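Local coordinates for NTP pyrophosphohydrolase MazG-like domain-containing protein (Vibrio sp. DAT722, PDB 2Q73), which probably hydrolyses nucleoside triphosphates to monophosphates and pyrophosphate with the help of magnesium, as a house-cleaning enzyme of the MazG family, at residues M1-L6 against N76-H81; S8-F13 against Y65-A70. One frame throughout, in Å; residues are numbered along the deposited sequence.

Contact 1: residues M1-L6 against N76-H81; sequences MKLSEL and NLEKTH
The carboxylate of Glu78 is met by Leu3 at one oxygen, where the methyl CD2 of Leu3 stands 4.2 Å from OE1 of Glu78. Over one face of the same carboxylate sits the ammonium group of Lys2, its NZ 4.9 Å from OE2 of Glu78. That is too far for a salt bridge, but the opposite charges would probably attract, and NZ also makes a weak hydrogen bond to the hydroxyl of Ser4. The other flat group, the Asn76 amide, works within its own segment as the N-cap of helix 77-90. Its OD1 accepts from Lys79 N at 3.0 Å, the N-H almost straight on it (172°), though the donor lies well above the amide plane.

Between these polar groups the contact is apolar. With CG of Leu3 anti to the backbone N (chi1 -179°), CG itself comes to 4.1 Å from CB of Leu77, and the bend at chi2 (58°) brings CD2 of Leu3 to 3.9 Å from that same CB of Leu77; the two leucine side chains cross at about a right angle. Beside them CB of Ser4 lies 4.2 Å from CB of Glu78, where the two backbones come nearest. No hydrogen bond bridges the segments.

Two helix beginnings thus meet here, the first turn of helix 3-13 against that of helix 77-90. Gln7 from the former accepts from Leu77 N with its OE1. Leu77 also rests on Ala70 of helix 55-72, while Leu3 packs on Leu63 of the second subunit, whose Gln45 hydrogen-bonds Asn76 N and Thr80 OG1.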
loop_
_atom_site.group_PDB
_atom_site.type_symbol
_atom_site.label_atom_id
_atom_site.label_comp_id
_atom_site.label_asym_id
_atom_site.label_seq_id
_atom_site.Cartn_x
_atom_site.Cartn_y
_atom_site.Cartn_z
ATOM N N MET C 1 -2.483 -14.969 23.269
ATOM C CA MET C 1 -3.215 -13.684 23.112
ATOM C C MET C 1 -4.428 -13.857 22.190
ATOM O O MET C 1 -4.274 -14.130 20.996
ATOM C CB MET C 1 -2.264 -12.590 22.593
ATOM C CG MET C 1 -2.883 -11.190 22.437
ATOM S SD MET C 1 -3.205 -10.340 24.006
ATOM C CE MET C 1 -2.024 -9.005 23.981
ATOM N N LYS C 2 -5.629 -13.718 22.761
ATOM C CA LYS C 2 -6.866 -13.597 21.977
ATOM C C LYS C 2 -6.858 -12.283 21.180
ATOM O O LYS C 2 -6.275 -11.295 21.615
ATOM C CB LYS C 2 -8.099 -13.623 22.882
ATOM C CG LYS C 2 -8.528 -15.019 23.343
ATOM C CD LYS C 2 -9.632 -14.964 24.403
ATOM C CE LYS C 2 -11.041 -15.042 23.805
ATOM N NZ LYS C 2 -11.419 -13.835 22.999
ATOM N N LEU C 3 -7.526 -12.287 20.030
ATOM C CA LEU C 3 -7.624 -11.107 19.159
ATOM C C LEU C 3 -8.299 -9.918 19.862
ATOM O O LEU C 3 -7.854 -8.766 19.731
ATOM C CB LEU C 3 -8.388 -11.482 17.889
ATOM C CG LEU C 3 -8.632 -10.454 16.788
ATOM C CD1 LEU C 3 -7.324 -9.891 16.264
ATOM C CD2 LEU C 3 -9.426 -11.103 15.678
ATOM N N SER C 4 -9.378 -10.211 20.590
ATOM C CA SER C 4 -10.105 -9.208 21.370
ATOM C C SER C 4 -9.250 -8.611 22.486
ATOM O O SER C 4 -9.297 -7.398 22.719
ATOM C CB SER C 4 -11.430 -9.771 21.911
ATOM O OG SER C 4 -11.244 -10.904 22.756
ATOM N N GLU C 5 -8.460 -9.459 23.153
ATOM C CA GLU C 5 -7.495 -9.013 24.169
ATOM C C GLU C 5 -6.367 -8.141 23.585
ATOM O O GLU C 5 -5.979 -7.140 24.190
ATOM C CB GLU C 5 -6.914 -10.207 24.943
ATOM C CG GLU C 5 -7.907 -10.859 25.892
ATOM C CD GLU C 5 -7.524 -12.288 26.306
ATOM O OE1 GLU C 5 -6.451 -12.797 25.887
ATOM O OE2 GLU C 5 -8.317 -12.908 27.045
ATOM N N LEU C 6 -5.839 -8.523 22.426
ATOM C CA LEU C 6 -4.829 -7.714 21.757
ATOM C C LEU C 6 -5.411 -6.339 21.403
ATOM O O LEU C 6 -4.782 -5.299 21.645
ATOM C CB LEU C 6 -4.303 -8.425 20.503
ATOM C CG LEU C 6 -3.282 -7.663 19.648
ATOM C CD1 LEU C 6 -1.983 -7.426 20.414
ATOM C CD2 LEU C 6 -3.001 -8.405 18.342
ATOM N N ASN C 76 -15.282 -4.255 16.201
ATOM C CA ASN C 76 -14.934 -5.399 17.034
ATOM C C ASN C 76 -14.452 -6.516 16.098
ATOM O O ASN C 76 -15.249 -7.124 15.380
ATOM C CB ASN C 76 -16.150 -5.833 17.869
ATOM C CG ASN C 76 -15.855 -7.018 18.795
ATOM O OD1 ASN C 76 -15.040 -7.883 18.491
ATOM N ND2 ASN C 76 -16.538 -7.059 19.921
ATOM N N LEU C 77 -13.150 -6.777 16.109
ATOM C CA LEU C 77 -12.556 -7.698 15.129
ATOM C C LEU C 77 -12.993 -9.146 15.355
ATOM O O LEU C 77 -13.243 -9.881 14.396
ATOM C CB LEU C 77 -11.023 -7.568 15.072
ATOM C CG LEU C 77 -10.502 -6.284 14.426
ATOM C CD1 LEU C 77 -9.030 -6.065 14.776
ATOM C CD2 LEU C 77 -10.733 -6.276 12.912
ATOM N N GLU C 78 -13.092 -9.544 16.624
ATOM C CA GLU C 78 -13.525 -10.896 16.977
ATOM C C GLU C 78 -14.967 -11.132 16.521
ATOM O O GLU C 78 -15.260 -12.155 15.916
ATOM C CB GLU C 78 -13.312 -11.153 18.473
ATOM C CG GLU C 78 -13.850 -12.492 19.018
ATOM C CD GLU C 78 -13.115 -13.726 18.505
ATOM O OE1 GLU C 78 -12.054 -13.608 17.851
ATOM O OE2 GLU C 78 -13.613 -14.843 18.774
ATOM N N LYS C 79 -15.850 -10.166 16.770
ATOM C CA LYS C 79 -17.246 -10.266 16.321
ATOM C C LYS C 79 -17.343 -10.277 14.791
ATOM O O LYS C 79 -18.131 -11.044 14.221
ATOM C CB LYS C 79 -18.106 -9.142 16.913
ATOM C CG LYS C 79 -19.612 -9.299 16.685
ATOM C CD LYS C 79 -20.192 -10.466 17.485
ATOM C CE LYS C 79 -21.706 -10.573 17.312
ATOM N NZ LYS C 79 -22.279 -11.644 18.168
ATOM N N THR C 80 -16.539 -9.428 14.145
ATOM C CA THR C 80 -16.470 -9.375 12.681
ATOM C C THR C 80 -16.016 -10.730 12.129
ATOM O O THR C 80 -16.623 -11.260 11.188
ATOM C CB THR C 80 -15.564 -8.216 12.174
ATOM O OG1 THR C 80 -16.068 -6.974 12.682
ATOM C CG2 THR C 80 -15.560 -8.161 10.658
ATOM N N HIS C 81 -14.980 -11.297 12.747
ATOM C CA HIS C 81 -14.505 -12.643 12.424
ATOM C C HIS C 81 -15.653 -13.650 12.497
ATOM O O HIS C 81 -15.848 -14.442 11.576
ATOM C CB HIS C 81 -13.352 -13.041 13.359
ATOM C CG HIS C 81 -12.874 -14.453 13.187
ATOM N ND1 HIS C 81 -12.742 -15.324 14.251
ATOM C CD2 HIS C 81 -12.522 -15.152 12.081
ATOM C CE1 HIS C 81 -12.315 -16.495 13.805
ATOM N NE2 HIS C 81 -12.160 -16.410 12.492
#

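Contact 2: residues S8-F13 against Y65-A70; sequences SHIKEF and YVCALA
Ile10 does all the touching from its helix, reaching Cys67 with one branch and Ala68 with the other. The tight part is the longer branch: CD1 of Ile10 presses to 3.5 Å from CB of Cys67, closer than two carbons usually come. Two torsions deliver it: chi1 of -69° sets CG1 beside the backbone N, and chi2 of 175° then extends CD1 away from CA. The shorter branch, which takes the position anti to the N, packs at an ordinary van der Waals distance, with CG2 of Ile10 4.1 Å from CB of Ala68 and 4.2 Å from CA of Ala68. Isoleucine therefore straddles two successive residues of helix 55-72, and the backbones approach most closely at Ile10 and Ala68, their CA atoms 6.5 Å apart. The thiol of Cys67 is turned beside its own backbone N (chi1 -68°), and CB is the atom that meets CD1 of Ile10.

In the all-helical MazG fold, helix 55-72 carries Glu58 and Asp61, which bind magnesium together with Glu30 and Glu33 of helix 20-39. This contact covers the same helix farther along: the side chain of Ala68 is about 13 Å from the bound magnesium ion, so the contact lies near the metal site but is not part of it. Ala68 also touches Tyr23 of helix 20-39.

The outer side of helix 3-13 is a different matter. Ser8, His9 and Glu12 are exposed and make no contact with 65-70. Lys11 is exposed as well, yet it leans on Asn71 and forms a cation-pi pair with Tyr15, and Phe13, at the end of the helix, packs on Tyr64 of helix 55-72 and on Asn88 of the second subunit.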
loop_
_atom_site.group_PDB
_atom_site.type_symbol
_atom_site.label_atom_id
_atom_site.label_comp_id
_atom_site.label_asym_id
_atom_site.label_seq_id
_atom_site.Cartn_x
_atom_site.Cartn_y
_atom_site.Cartn_z
ATOM N N SER C 8 -7.946 -4.762 22.754
ATOM C CA SER C 8 -8.205 -3.973 23.960
ATOM C C SER C 8 -6.920 -3.502 24.651
ATOM O O SER C 8 -6.888 -2.395 25.186
ATOM C CB SER C 8 -9.176 -4.676 24.924
ATOM O OG SER C 8 -8.583 -5.806 25.512
ATOM N N HIS C 9 -5.861 -4.312 24.608
ATOM C CA HIS C 9 -4.547 -3.899 25.121
ATOM C C HIS C 9 -3.956 -2.738 24.301
ATOM O O HIS C 9 -3.385 -1.803 24.860
ATOM C CB HIS C 9 -3.581 -5.098 25.200
ATOM C CG HIS C 9 -3.848 -6.019 26.353
ATOM N ND1 HIS C 9 -2.909 -6.911 26.827
ATOM C CD2 HIS C 9 -4.940 -6.173 27.143
ATOM C CE1 HIS C 9 -3.416 -7.583 27.847
ATOM N NE2 HIS C 9 -4.648 -7.154 28.058
ATOM N N ILE C 10 -4.124 -2.782 22.982
ATOM C CA ILE C 10 -3.659 -1.694 22.126
ATOM C C ILE C 10 -4.460 -0.419 22.417
ATOM O O ILE C 10 -3.878 0.664 22.536
ATOM C CB ILE C 10 -3.715 -2.076 20.639
ATOM C CG1 ILE C 10 -2.668 -3.157 20.336
ATOM C CG2 ILE C 10 -3.501 -0.827 19.723
ATOM C CD1 ILE C 10 -2.732 -3.678 18.889
ATOM N N LYS C 11 -5.779 -0.553 22.568
ATOM C CA LYS C 11 -6.620 0.590 22.951
ATOM C C LYS C 11 -6.174 1.270 24.247
ATOM O O LYS C 11 -6.167 2.498 24.324
ATOM C CB LYS C 11 -8.102 0.202 23.043
ATOM C CG LYS C 11 -9.007 1.410 23.220
ATOM C CD LYS C 11 -10.461 1.099 23.004
ATOM C CE LYS C 11 -11.278 2.348 23.287
ATOM N NZ LYS C 11 -12.715 2.145 23.006
ATOM N N GLU C 12 -5.806 0.478 25.258
ATOM C CA GLU C 12 -5.308 1.000 26.544
ATOM C C GLU C 12 -4.050 1.857 26.395
ATOM O O GLU C 12 -3.858 2.833 27.117
ATOM C CB GLU C 12 -4.991 -0.151 27.508
ATOM C CG GLU C 12 -6.199 -0.868 28.097
ATOM C CD GLU C 12 -5.805 -1.975 29.101
ATOM O OE1 GLU C 12 -5.167 -2.993 28.711
ATOM O OE2 GLU C 12 -6.141 -1.823 30.288
ATOM N N PHE C 13 -3.200 1.454 25.457
ATOM C CA PHE C 13 -1.886 2.029 25.209
ATOM C C PHE C 13 -1.917 3.205 24.204
ATOM O O PHE C 13 -1.140 4.153 24.306
ATOM C CB PHE C 13 -1.000 0.915 24.620
ATOM C CG PHE C 13 0.382 1.366 24.226
ATOM C CD1 PHE C 13 1.300 1.766 25.205
ATOM C CD2 PHE C 13 0.774 1.367 22.892
ATOM C CE1 PHE C 13 2.578 2.178 24.853
ATOM C CE2 PHE C 13 2.054 1.784 22.532
ATOM C CZ PHE C 13 2.955 2.192 23.523
ATOM N N TYR C 65 -1.504 -1.865 13.574
ATOM C CA TYR C 65 -2.317 -0.777 13.006
ATOM C C TYR C 65 -3.710 -1.199 12.557
ATOM O O TYR C 65 -4.633 -0.399 12.644
ATOM C CB TYR C 65 -1.532 0.032 11.960
ATOM C CG TYR C 65 -0.535 0.884 12.673
ATOM C CD1 TYR C 65 0.824 0.524 12.724
ATOM C CD2 TYR C 65 -0.965 1.999 13.418
ATOM C CE1 TYR C 65 1.742 1.310 13.449
ATOM C CE2 TYR C 65 -0.081 2.762 14.146
ATOM C CZ TYR C 65 1.267 2.411 14.158
ATOM O OH TYR C 65 2.117 3.198 14.854
ATOM N N VAL C 66 -3.868 -2.459 12.133
ATOM C CA VAL C 66 -5.197 -3.023 11.887
ATOM C C VAL C 66 -6.030 -2.984 13.192
ATOM O O VAL C 66 -7.167 -2.522 13.185
ATOM C CB VAL C 66 -5.124 -4.444 11.260
ATOM C CG1 VAL C 66 -6.473 -5.148 11.335
ATOM C CG2 VAL C 66 -4.675 -4.367 9.785
ATOM N N CYS C 67 -5.452 -3.438 14.306
ATOM C CA CYS C 67 -6.157 -3.350 15.606
ATOM C C CYS C 67 -6.406 -1.898 16.041
ATOM O O CYS C 67 -7.490 -1.575 16.552
ATOM C CB CYS C 67 -5.388 -4.089 16.692
ATOM S SG CYS C 67 -5.361 -5.879 16.442
ATOM N N ALA C 68 -5.405 -1.039 15.854
ATOM C CA ALA C 68 -5.532 0.362 16.276
ATOM C C ALA C 68 -6.639 1.046 15.469
ATOM O O ALA C 68 -7.475 1.754 16.030
ATOM C CB ALA C 68 -4.226 1.095 16.123
ATOM N N LEU C 69 -6.670 0.792 14.168
ATOM C CA LEU C 69 -7.743 1.313 13.305
ATOM C C LEU C 69 -9.105 0.753 13.690
ATOM O O LEU C 69 -10.113 1.458 13.621
ATOM C CB LEU C 69 -7.452 1.000 11.840
ATOM C CG LEU C 69 -6.424 1.927 11.174
ATOM C CD1 LEU C 69 -5.829 1.270 9.931
ATOM C CD2 LEU C 69 -7.120 3.258 10.822
ATOM N N ALA C 70 -9.148 -0.521 14.085
ATOM C CA ALA C 70 -10.423 -1.093 14.495
ATOM C C ALA C 70 -10.978 -0.320 15.693
ATOM O O ALA C 70 -12.187 -0.007 15.748
ATOM C CB ALA C 70 -10.288 -2.583 14.801
#

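From the N terminus the chain enters helix 3-13 at once, and both contacts start there: 1-6 running into its first turn, 8-13 on its last. The chain then passes through helix 20-39 and into helix 55-72, where contact 2 closes a loop at 65-70. A short turn leads to helix 77-90, and contact 1 closes the wider loop at 76-81, so contact 2 is nested inside contact 1. The two centres are 10 Å apart and they touch: Leu6 CD2 lies 3.9 Å from Cys67 SG, and Met1 CE 3.6 Å from His9 ND1. Helix 3-13 is thereby tied to helices 55-72 and 77-90, and both contacts also border the second subunit.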